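Local coordinates for sulfur carrier protein CysO (Mycobacterium tuberculosis, PDB 3DWG) that probably donates sulfur, as a C-terminal thiocarboxylate, to the CysM-dependent pathway of cysteine biosynthesis, at residues S6-T9 with I10-P13; D26-G29 with A30-D34. One frame throughout, in Å; residues are numbered along the deposited sequence. Where two conformers were deposited one is given.

Overall arrangement
Both contacts are local turns of the ubiquitin-like fold of the ThiS family, and along the chain contact 1 closes before contact 2 opens. Contact 1 (S6-T9 with I10-P13) lies in the loop that links strand 3-6 to strand 20-23, whereas contact 2 (D26-G29 with A30-D34) starts helix 28-38 just after strand 20-23. Their centres are about 17 Å apart, on opposite sides of the chain's centre, and their nearest atoms stay about 8 Å apart. Strand 3-6 runs into contact 1 and is packed on by V31 of contact 2, and both contacts touch helix 42-46. Contact 1 meets another protein chain of the assembly; contact 2 builds the helix against the mixed sheet.

Contact 1 (S6-T9 with I10-P13); sequences SIPT and ILRP
The guanidinium of R12 has the hydroxyl of T9 over one face and the carbonyl of I7 at its edge. In the modelled conformer of T9, OG1 lies over that face displaced toward the rim. At the edge, R12 NE (2.9 Å) and R12 NH2 (3.1 Å) both donate to I7 O, a side-on grip on one oxygen that lies only 4° out of the guanidinium plane and fixes the rotation of the group. The chain of R12 reaches back that far because it is extended from CG to NE; on the way the side chains of R12 and I7 run past each other in opposite directions, R12 CG touching I7 CG2. Within the same turn the backbone forms a 3-10 segment: L11 N bonds to P8 O at 3.0 Å, and R12 N bonds to T9 O at 3.2 Å. On the apolar side L11 CD1 rests on P8 CG at 3.9 Å. L11 CB touches I7 CG2. The guanidinium has a further partner: NH1 forms a salt bridge to an acidic side chain of another protein chain. P8 and L11 pack on I86 of strand 83-88, while I10 and L11 lean on R45 of helix 42-46, tying the turn after strand 3-6 to both elements.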
ATOM      1  N   SER C   6     -10.250  16.099 -26.763  1.00 19.84           N
ATOM      2  CA  SER C   6      -8.817  15.823 -26.634  1.00 18.79           C
ATOM      3  C   SER C   6      -8.444  14.786 -27.671  1.00 19.08           C
ATOM      4  O   SER C   6      -9.003  13.644 -27.706  1.00 19.24           O
ATOM      5  CB  SER C   6      -8.488  15.349 -25.207  1.00 19.62           C
ATOM      6  OG  SER C   6      -7.264  14.639 -25.118  1.00 21.70           O
ATOM      7  N   ILE C   7      -7.436  15.136 -28.477  1.00 18.78           N
ATOM      8  CA  ILE C   7      -7.015  14.328 -29.564  1.00 19.08           C
ATOM      9  C   ILE C   7      -5.673  13.649 -29.222  1.00 19.83           C
ATOM     10  O   ILE C   7      -4.680  14.341 -28.960  1.00 20.75           O
ATOM     11  CB  ILE C   7      -6.832  15.206 -30.859  1.00 19.56           C
ATOM     12  CG1 ILE C   7      -8.087  16.072 -31.123  1.00 19.23           C
ATOM     13  CG2 ILE C   7      -6.377  14.335 -31.974  1.00 20.03           C
ATOM     14  CD1 ILE C   7      -9.310  15.268 -31.578  1.00 19.99           C
ATOM     15  N   PRO C   8      -5.645  12.314 -29.243  1.00 19.70           N
ATOM     16  CA  PRO C   8      -4.410  11.617 -28.902  1.00 20.39           C
ATOM     17  C   PRO C   8      -3.383  11.820 -29.995  1.00 21.68           C
ATOM     18  O   PRO C   8      -3.700  12.165 -31.140  1.00 21.73           O
ATOM     19  CB  PRO C   8      -4.838  10.141 -28.796  1.00 21.16           C
ATOM     20  CG  PRO C   8      -6.016  10.059 -29.813  1.00 19.48           C
ATOM     21  CD  PRO C   8      -6.736  11.370 -29.604  1.00 19.44           C
ATOM     22  N   THR C   9      -2.119  11.595 -29.659  1.00 21.18           N
ATOM     23  CA  THR C   9      -1.031  11.873 -30.611  0.50 22.62           C
ATOM     24  C   THR C   9      -1.211  11.187 -31.955  1.00 22.88           C
ATOM     25  O   THR C   9      -0.952  11.790 -33.010  1.00 24.07           O
ATOM     26  CB  THR C   9       0.319  11.545 -29.932  0.50 22.72           C
ATOM     27  OG1 THR C   9       0.449  12.443 -28.839  0.50 21.27           O
ATOM     28  CG2 THR C   9       1.508  11.758 -30.885  0.50 22.24           C
ATOM     29  N   ILE C  10      -1.668   9.934 -31.938  1.00 23.09           N
ATOM     30  CA  ILE C  10      -1.823   9.154 -33.156  1.00 24.72           C
ATOM     31  C   ILE C  10      -2.824   9.762 -34.169  1.00 24.63           C
ATOM     32  O   ILE C  10      -2.697   9.528 -35.366  1.00 25.99           O
ATOM     33  CB  ILE C  10      -2.140   7.711 -32.818  1.00 26.27           C
ATOM     34  CG1 ILE C  10      -2.019   6.834 -34.042  1.00 29.87           C
ATOM     35  CG2 ILE C  10      -3.527   7.581 -32.105  1.00 23.73           C
ATOM     36  CD1 ILE C  10      -2.358   5.386 -33.787  1.00 33.62           C
ATOM     37  N   LEU C  11      -3.759  10.566 -33.684  1.00 24.13           N
ATOM     38  CA  LEU C  11      -4.765  11.158 -34.587  1.00 24.04           C
ATOM     39  C   LEU C  11      -4.521  12.603 -34.943  1.00 25.59           C
ATOM     40  O   LEU C  11      -5.305  13.230 -35.711  1.00 24.15           O
ATOM     41  CB  LEU C  11      -6.175  11.027 -33.997  1.00 23.57           C
ATOM     42  CG  LEU C  11      -6.681   9.603 -33.779  1.00 24.47           C
ATOM     43  CD1 LEU C  11      -8.036   9.712 -33.104  1.00 28.79           C
ATOM     44  CD2 LEU C  11      -6.743   8.898 -35.159  1.00 27.41           C
ATOM     45  N   ARG C  12      -3.453  13.177 -34.383  1.00 24.41           N
ATOM     46  CA  ARG C  12      -3.179  14.599 -34.607  1.00 25.07           C
ATOM     47  C   ARG C  12      -2.783  14.991 -36.052  1.00 25.43           C
ATOM     48  O   ARG C  12      -2.891  16.157 -36.418  1.00 25.59           O
ATOM     49  CB  ARG C  12      -2.135  15.062 -33.600  1.00 25.52           C
ATOM     50  CG  ARG C  12      -2.729  15.268 -32.212  1.00 24.56           C
ATOM     51  CD  ARG C  12      -1.652  15.653 -31.179  1.00 22.80           C
ATOM     52  NE  ARG C  12      -2.104  15.218 -29.863  1.00 25.61           N
ATOM     53  CZ  ARG C  12      -1.380  15.206 -28.756  1.00 28.19           C
ATOM     54  NH1 ARG C  12      -0.135  15.651 -28.784  1.00 25.06           N
ATOM     55  NH2 ARG C  12      -1.922  14.753 -27.623  1.00 24.28           N
ATOM     56  N   PRO C  13      -2.321  14.037 -36.854  1.00 25.90           N
ATOM     57  CA  PRO C  13      -2.160  14.410 -38.268  1.00 27.92           C
ATOM     58  C   PRO C  13      -3.473  14.804 -38.941  1.00 29.19           C
ATOM     59  O   PRO C  13      -3.436  15.414 -40.029  1.00 32.22           O
ATOM     60  CB  PRO C  13      -1.679  13.108 -38.895  1.00 27.85           C
ATOM     61  CG  PRO C  13      -0.889  12.464 -37.802  1.00 27.96           C
ATOM     62  CD  PRO C  13      -1.832  12.664 -36.625  1.00 27.36           C
TER

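Contact 2 (D26-G29 with A30-D34); sequences DTLG and AVISD
The first turn of helix 28-38 is closed by T27, its N-cap residue, whose hydroxyl oxygen takes the N-H of A30. The bond from A30 N to T27 OG1 is 3.0 Å long with an angle of 157° at the hydrogen. OG1 gets there because it sits between the backbone N and the carbonyl carbon (chi1 67°), which swings it over the start of the helix, while CG2 lies beside the backbone N. The same T27 OG1 also touches the methyl of A30, at 3.5 Å from A30 CB, so this small side chain tucks in under the cap. D26 adds a looser approach from the preceding turn, D26 OD1 standing 4.2 Å from A30 CB.

Behind the cap the i to i+4 hydrogen bonds of the helix begin. V31 N donates to T27 O at 2.9 Å, so the threonine serves the helix with both its side chain and its backbone. The next bonds run from I32 N to L28 O, at 2.8 Å, and from S33 N to G29 O at 2.9 Å.

One turn apart on the buried side, L28 and I32 lean across each other at a slant. With CG of L28 anti to its backbone N (chi1 176°), the branch of the leucine is brought alongside I32: I32 CD1 lies 3.9 Å from L28 CG, and L28 CD1 meets I32 CG1. V31 packs on V3 and V5 of strand 3-6, and I32 reaches L46 of helix 42-46; D34 OD2 ties back to S24 N. The threonine N-cap is a classical start of an alpha-helix; here it opens the helix that packs on the sheet of the ubiquitin-like (beta-grasp) fold.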
ATOM      1  N   ASP C  26     -24.939  17.276 -30.163  1.00 24.69           N
ATOM      2  CA  ASP C  26     -25.649  16.931 -28.950  1.00 23.99           C
ATOM      3  C   ASP C  26     -25.574  15.464 -28.587  1.00 21.93           C
ATOM      4  O   ASP C  26     -26.199  15.034 -27.583  1.00 22.62           O
ATOM      5  CB  ASP C  26     -27.122  17.411 -28.992  1.00 25.27           C
ATOM      6  CG  ASP C  26     -27.895  16.830 -30.109  1.00 28.46           C
ATOM      7  OD1 ASP C  26     -27.417  15.932 -30.828  1.00 27.87           O
ATOM      8  OD2 ASP C  26     -29.060  17.260 -30.247  1.00 36.98           O
ATOM      9  N   THR C  27     -24.831  14.710 -29.407  1.00 20.99           N
ATOM     10  CA  THR C  27     -24.494  13.309 -29.119  1.00 19.62           C
ATOM     11  C   THR C  27     -23.025  13.088 -29.527  1.00 18.77           C
ATOM     12  O   THR C  27     -22.466  13.882 -30.293  1.00 18.96           O
ATOM     13  CB  THR C  27     -25.345  12.291 -29.901  1.00 21.89           C
ATOM     14  OG1 THR C  27     -24.999  12.408 -31.285  1.00 19.65           O
ATOM     15  CG2 THR C  27     -26.875  12.501 -29.631  1.00 21.57           C
ATOM     16  N   LEU C  28     -22.403  12.020 -29.007  1.00 19.33           N
ATOM     17  CA  LEU C  28     -21.078  11.656 -29.519  1.00 18.73           C
ATOM     18  C   LEU C  28     -21.018  11.517 -31.041  1.00 18.44           C
ATOM     19  O   LEU C  28     -20.104  12.058 -31.691  1.00 18.90           O
ATOM     20  CB  LEU C  28     -20.511  10.412 -28.842  1.00 17.55           C
ATOM     21  CG  LEU C  28     -19.170   9.903 -29.377  1.00 20.66           C
ATOM     22  CD1 LEU C  28     -18.003  10.919 -29.223  1.00 21.03           C
ATOM     23  CD2 LEU C  28     -18.834   8.547 -28.695  1.00 20.67           C
ATOM     24  N   GLY C  29     -22.026  10.858 -31.617  1.00 18.84           N
ATOM     25  CA  GLY C  29     -22.045  10.736 -33.096  1.00 19.10           C
ATOM     26  C   GLY C  29     -22.065  12.097 -33.785  1.00 18.57           C
ATOM     27  O   GLY C  29     -21.391  12.278 -34.813  1.00 19.01           O
ATOM     28  N   ALA C  30     -22.782  13.076 -33.217  1.00 19.26           N
ATOM     29  CA  ALA C  30     -22.822  14.453 -33.736  1.00 18.77           C
ATOM     30  C   ALA C  30     -21.462  15.133 -33.596  1.00 20.21           C
ATOM     31  O   ALA C  30     -20.984  15.868 -34.466  1.00 20.26           O
ATOM     32  CB  ALA C  30     -23.907  15.244 -33.090  1.00 19.49           C
ATOM     33  N   VAL C  31     -20.809  14.869 -32.456  1.00 18.13           N
ATOM     34  CA  VAL C  31     -19.467  15.463 -32.328  1.00 19.08           C
ATOM     35  C   VAL C  31     -18.510  14.850 -33.340  1.00 18.13           C
ATOM     36  O   VAL C  31     -17.705  15.595 -33.946  1.00 18.86           O
ATOM     37  CB  VAL C  31     -18.954  15.232 -30.896  1.00 17.94           C
ATOM     38  CG1 VAL C  31     -17.401  15.439 -30.816  1.00 19.14           C
ATOM     39  CG2 VAL C  31     -19.669  16.154 -29.939  1.00 18.95           C
ATOM     40  N   ILE C  32     -18.577  13.536 -33.553  1.00 17.96           N
ATOM     41  CA  ILE C  32     -17.746  12.863 -34.537  1.00 18.84           C
ATOM     42  C   ILE C  32     -18.039  13.391 -35.949  1.00 20.29           C
ATOM     43  O   ILE C  32     -17.142  13.559 -36.772  1.00 22.04           O
ATOM     44  CB  ILE C  32     -17.848  11.354 -34.430  1.00 17.50           C
ATOM     45  CG1 ILE C  32     -17.194  10.860 -33.106  1.00 18.13           C
ATOM     46  CG2 ILE C  32     -17.216  10.640 -35.648  1.00 20.47           C
ATOM     47  CD1 ILE C  32     -17.444   9.360 -32.838  1.00 19.24           C
ATOM     48  N   SER C  33     -19.330  13.678 -36.206  1.00 20.07           N
ATOM     49  CA  SER C  33     -19.695  14.229 -37.532  1.00 20.77           C
ATOM     50  C   SER C  33     -19.089  15.596 -37.766  1.00 20.53           C
ATOM     51  O   SER C  33     -18.585  15.872 -38.867  1.00 21.55           O
ATOM     52  CB  SER C  33     -21.206  14.363 -37.602  1.00 20.80           C
ATOM     53  OG  SER C  33     -21.540  14.769 -38.950  1.00 23.90           O
ATOM     54  N   ASP C  34     -19.139  16.425 -36.738  1.00 22.81           N
ATOM     55  CA  ASP C  34     -18.607  17.778 -36.753  1.00 21.96           C
ATOM     56  C   ASP C  34     -17.092  17.700 -36.883  1.00 23.74           C
ATOM     57  O   ASP C  34     -16.492  18.424 -37.684  1.00 24.14           O
ATOM     58  CB  ASP C  34     -18.991  18.542 -35.482  1.00 24.01           C
ATOM     59  CG  ASP C  34     -18.643  19.995 -35.575  1.00 25.28           C
ATOM     60  OD1 ASP C  34     -19.220  20.699 -36.468  1.00 30.08           O
ATOM     61  OD2 ASP C  34     -17.797  20.495 -34.810  1.00 27.96           O
TER